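Local coordinates for protein superoxide dismutase [Fe] (Aquifex pyrophilus, PDB 1COJ) that converts superoxide radicals to hydrogen peroxide and molecular oxygen at a single iron ion in each subunit of a homotetramer, at residues D182-F185 against K186-W190. Sequence-based numbering, arbitrary orientation.
Sequences DAFF and KNINW
Ile188 tucks back against Phe184 and Phe185 in a local contact at the C-terminal end of helix 177-186, where the chain turns into the short loop leading to helix 190-207. Lys186 N still makes the helical bond to Asp182 O (3.2 Å), whereas Asn187 N turns to Phe184 O at 3.1 Å, three residues back, the donor nitrogen standing well above the carbonyl plane. Ala183 O receives weak bonds from both Lys186 N and Asn187 N, and the bond from Asn187 N to Phe184 O gives the helix end a 3-10-like last turn. One methyl, Ile188 CD1, serves both rings, reaching Phe185 CD1 at 3.7 Å and Phe184 CE2 at 3.8 Å. It gets there because Ile188 CG1 lies anti to the carbonyl carbon (chi1 -67°) and the chain then runs fully extended (chi2 180°), while Ile188 CG1 itself passes 3.4 Å from Phe184 O. The other branch, Ile188 CG2, sits 3.6 Å above the centre of one face of the Trp190 ring. An alanine in place of Ile188 would probably leave the two phenylalanine rings without their shared methyl and the indole face without CG2, opening a gap between them. On the helix side, Phe184 packs on Ile160 and Ile162 of strand 157-163, its side chain about 7 Å from that of the iron ligand Asp163, and Phe185 on Leu118 of helix 111-124. Asn189 OD1 bonds weakly to the backbone N of Asp191 and Val192. The C-terminal end of one helix is thus joined by a short loop to the N-capped start of the next, in the C-terminal domain of the iron/manganese superoxide dismutase fold.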
ATOM      1  N   ASP A 182      -6.568 -13.039 -23.538  1.00 13.45           N
ATOM      2  CA  ASP A 182      -7.321 -13.859 -24.484  1.00 13.55           C
ATOM      3  C   ASP A 182      -6.805 -15.295 -24.441  1.00 13.12           C
ATOM      4  O   ASP A 182      -7.593 -16.242 -24.419  1.00 14.89           O
ATOM      5  CB  ASP A 182      -7.194 -13.311 -25.912  1.00 17.94           C
ATOM      6  CG  ASP A 182      -7.910 -11.985 -26.100  1.00 23.28           C
ATOM      7  OD1 ASP A 182      -8.912 -11.738 -25.399  1.00 26.10           O
ATOM      8  OD2 ASP A 182      -7.474 -11.189 -26.960  1.00 27.84           O
ATOM      9  N   ALA A 183      -5.485 -15.451 -24.408  1.00 13.15           N
ATOM     10  CA  ALA A 183      -4.868 -16.772 -24.360  1.00 12.95           C
ATOM     11  C   ALA A 183      -5.285 -17.512 -23.090  1.00 14.41           C
ATOM     12  O   ALA A 183      -5.569 -18.705 -23.132  1.00 14.96           O
ATOM     13  CB  ALA A 183      -3.351 -16.658 -24.446  1.00 11.52           C
ATOM     14  N   PHE A 184      -5.363 -16.791 -21.973  1.00 13.24           N
ATOM     15  CA  PHE A 184      -5.772 -17.393 -20.704  1.00 12.99           C
ATOM     16  C   PHE A 184      -7.166 -18.013 -20.847  1.00 13.15           C
ATOM     17  O   PHE A 184      -7.397 -19.157 -20.440  1.00 10.81           O
ATOM     18  CB  PHE A 184      -5.771 -16.351 -19.573  1.00 13.11           C
ATOM     19  CG  PHE A 184      -6.298 -16.883 -18.268  1.00 12.20           C
ATOM     20  CD1 PHE A 184      -5.443 -17.493 -17.356  1.00 13.33           C
ATOM     21  CD2 PHE A 184      -7.654 -16.796 -17.961  1.00 12.69           C
ATOM     22  CE1 PHE A 184      -5.936 -18.016 -16.159  1.00 12.94           C
ATOM     23  CE2 PHE A 184      -8.153 -17.315 -16.771  1.00 11.94           C
ATOM     24  CZ  PHE A 184      -7.291 -17.924 -15.868  1.00 10.52           C
ATOM     25  N   PHE A 185      -8.092 -17.258 -21.428  1.00 14.65           N
ATOM     26  CA  PHE A 185      -9.450 -17.749 -21.626  1.00 16.98           C
ATOM     27  C   PHE A 185      -9.536 -18.979 -22.532  1.00 17.55           C
ATOM     28  O   PHE A 185     -10.442 -19.798 -22.378  1.00 18.69           O
ATOM     29  CB  PHE A 185     -10.351 -16.630 -22.144  1.00 19.23           C
ATOM     30  CG  PHE A 185     -10.863 -15.723 -21.059  1.00 24.05           C
ATOM     31  CD1 PHE A 185     -12.001 -16.067 -20.334  1.00 25.78           C
ATOM     32  CD2 PHE A 185     -10.197 -14.545 -20.742  1.00 25.20           C
ATOM     33  CE1 PHE A 185     -12.469 -15.249 -19.306  1.00 25.83           C
ATOM     34  CE2 PHE A 185     -10.656 -13.719 -19.714  1.00 25.92           C
ATOM     35  CZ  PHE A 185     -11.792 -14.073 -18.996  1.00 25.23           C
ATOM     36  N   LYS A 186      -8.585 -19.121 -23.454  1.00 17.70           N
ATOM     37  CA  LYS A 186      -8.565 -20.264 -24.369  1.00 19.08           C
ATOM     38  C   LYS A 186      -8.141 -21.557 -23.683  1.00 18.07           C
ATOM     39  O   LYS A 186      -8.404 -22.647 -24.194  1.00 19.74           O
ATOM     40  CB  LYS A 186      -7.605 -20.025 -25.540  1.00 20.17           C
ATOM     41  CG  LYS A 186      -8.023 -18.975 -26.536  1.00 28.50           C
ATOM     42  CD  LYS A 186      -7.183 -19.115 -27.799  1.00 34.73           C
ATOM     43  CE  LYS A 186      -7.391 -17.956 -28.761  1.00 39.39           C
ATOM     44  NZ  LYS A 186      -6.759 -16.696 -28.272  1.00 43.08           N
ATOM     45  N   ASN A 187      -7.486 -21.451 -22.533  1.00 15.10           N
ATOM     46  CA  ASN A 187      -7.012 -22.638 -21.838  1.00 14.85           C
ATOM     47  C   ASN A 187      -7.691 -22.946 -20.512  1.00 15.73           C
ATOM     48  O   ASN A 187      -7.167 -23.731 -19.719  1.00 18.27           O
ATOM     49  CB  ASN A 187      -5.500 -22.546 -21.631  1.00 13.94           C
ATOM     50  CG  ASN A 187      -4.742 -22.515 -22.934  1.00 13.46           C
ATOM     51  OD1 ASN A 187      -4.385 -21.461 -23.442  1.00 15.71           O
ATOM     52  ND2 ASN A 187      -4.477 -23.682 -23.474  1.00 10.32           N
ATOM     53  N   ILE A 188      -8.875 -22.388 -20.285  1.00 14.92           N
ATOM     54  CA  ILE A 188      -9.576 -22.624 -19.030  1.00 14.44           C
ATOM     55  C   ILE A 188     -10.158 -24.028 -18.920  1.00 14.68           C
ATOM     56  O   ILE A 188     -10.854 -24.503 -19.822  1.00 14.25           O
ATOM     57  CB  ILE A 188     -10.702 -21.588 -18.794  1.00 14.80           C
ATOM     58  CG1 ILE A 188     -10.095 -20.199 -18.583  1.00 14.45           C
ATOM     59  CG2 ILE A 188     -11.536 -21.984 -17.579  1.00 13.23           C
ATOM     60  CD1 ILE A 188     -11.117 -19.097 -18.351  1.00 14.21           C
ATOM     61  N   ASN A 189      -9.825 -24.704 -17.824  1.00 13.09           N
ATOM     62  CA  ASN A 189     -10.333 -26.036 -17.554  1.00 13.47           C
ATOM     63  C   ASN A 189     -11.627 -25.836 -16.767  1.00 15.40           C
ATOM     64  O   ASN A 189     -11.605 -25.666 -15.545  1.00 16.37           O
ATOM     65  CB  ASN A 189      -9.328 -26.838 -16.727  1.00 10.56           C
ATOM     66  CG  ASN A 189      -9.767 -28.269 -16.502  1.00 12.85           C
ATOM     67  OD1 ASN A 189     -10.958 -28.595 -16.542  1.00 16.23           O
ATOM     68  ND2 ASN A 189      -8.808 -29.142 -16.268  1.00 14.11           N
ATOM     69  N   TRP A 190     -12.753 -25.845 -17.471  1.00 15.21           N
ATOM     70  CA  TRP A 190     -14.053 -25.649 -16.846  1.00 16.30           C
ATOM     71  C   TRP A 190     -14.487 -26.736 -15.877  1.00 17.49           C
ATOM     72  O   TRP A 190     -15.363 -26.501 -15.045  1.00 18.16           O
ATOM     73  CB  TRP A 190     -15.120 -25.408 -17.907  1.00 17.17           C
ATOM     74  CG  TRP A 190     -14.950 -24.083 -18.561  1.00 18.62           C
ATOM     75  CD1 TRP A 190     -14.418 -23.834 -19.796  1.00 18.36           C
ATOM     76  CD2 TRP A 190     -15.268 -22.809 -17.993  1.00 19.12           C
ATOM     77  NE1 TRP A 190     -14.380 -22.479 -20.029  1.00 18.71           N
ATOM     78  CE2 TRP A 190     -14.898 -21.828 -18.941  1.00 19.75           C
ATOM     79  CE3 TRP A 190     -15.829 -22.402 -16.775  1.00 18.93           C
ATOM     80  CZ2 TRP A 190     -15.071 -20.458 -18.706  1.00 20.52           C
ATOM     81  CZ3 TRP A 190     -16.002 -21.040 -16.542  1.00 18.92           C
ATOM     82  CH2 TRP A 190     -15.623 -20.085 -17.505  1.00 18.60           C
TER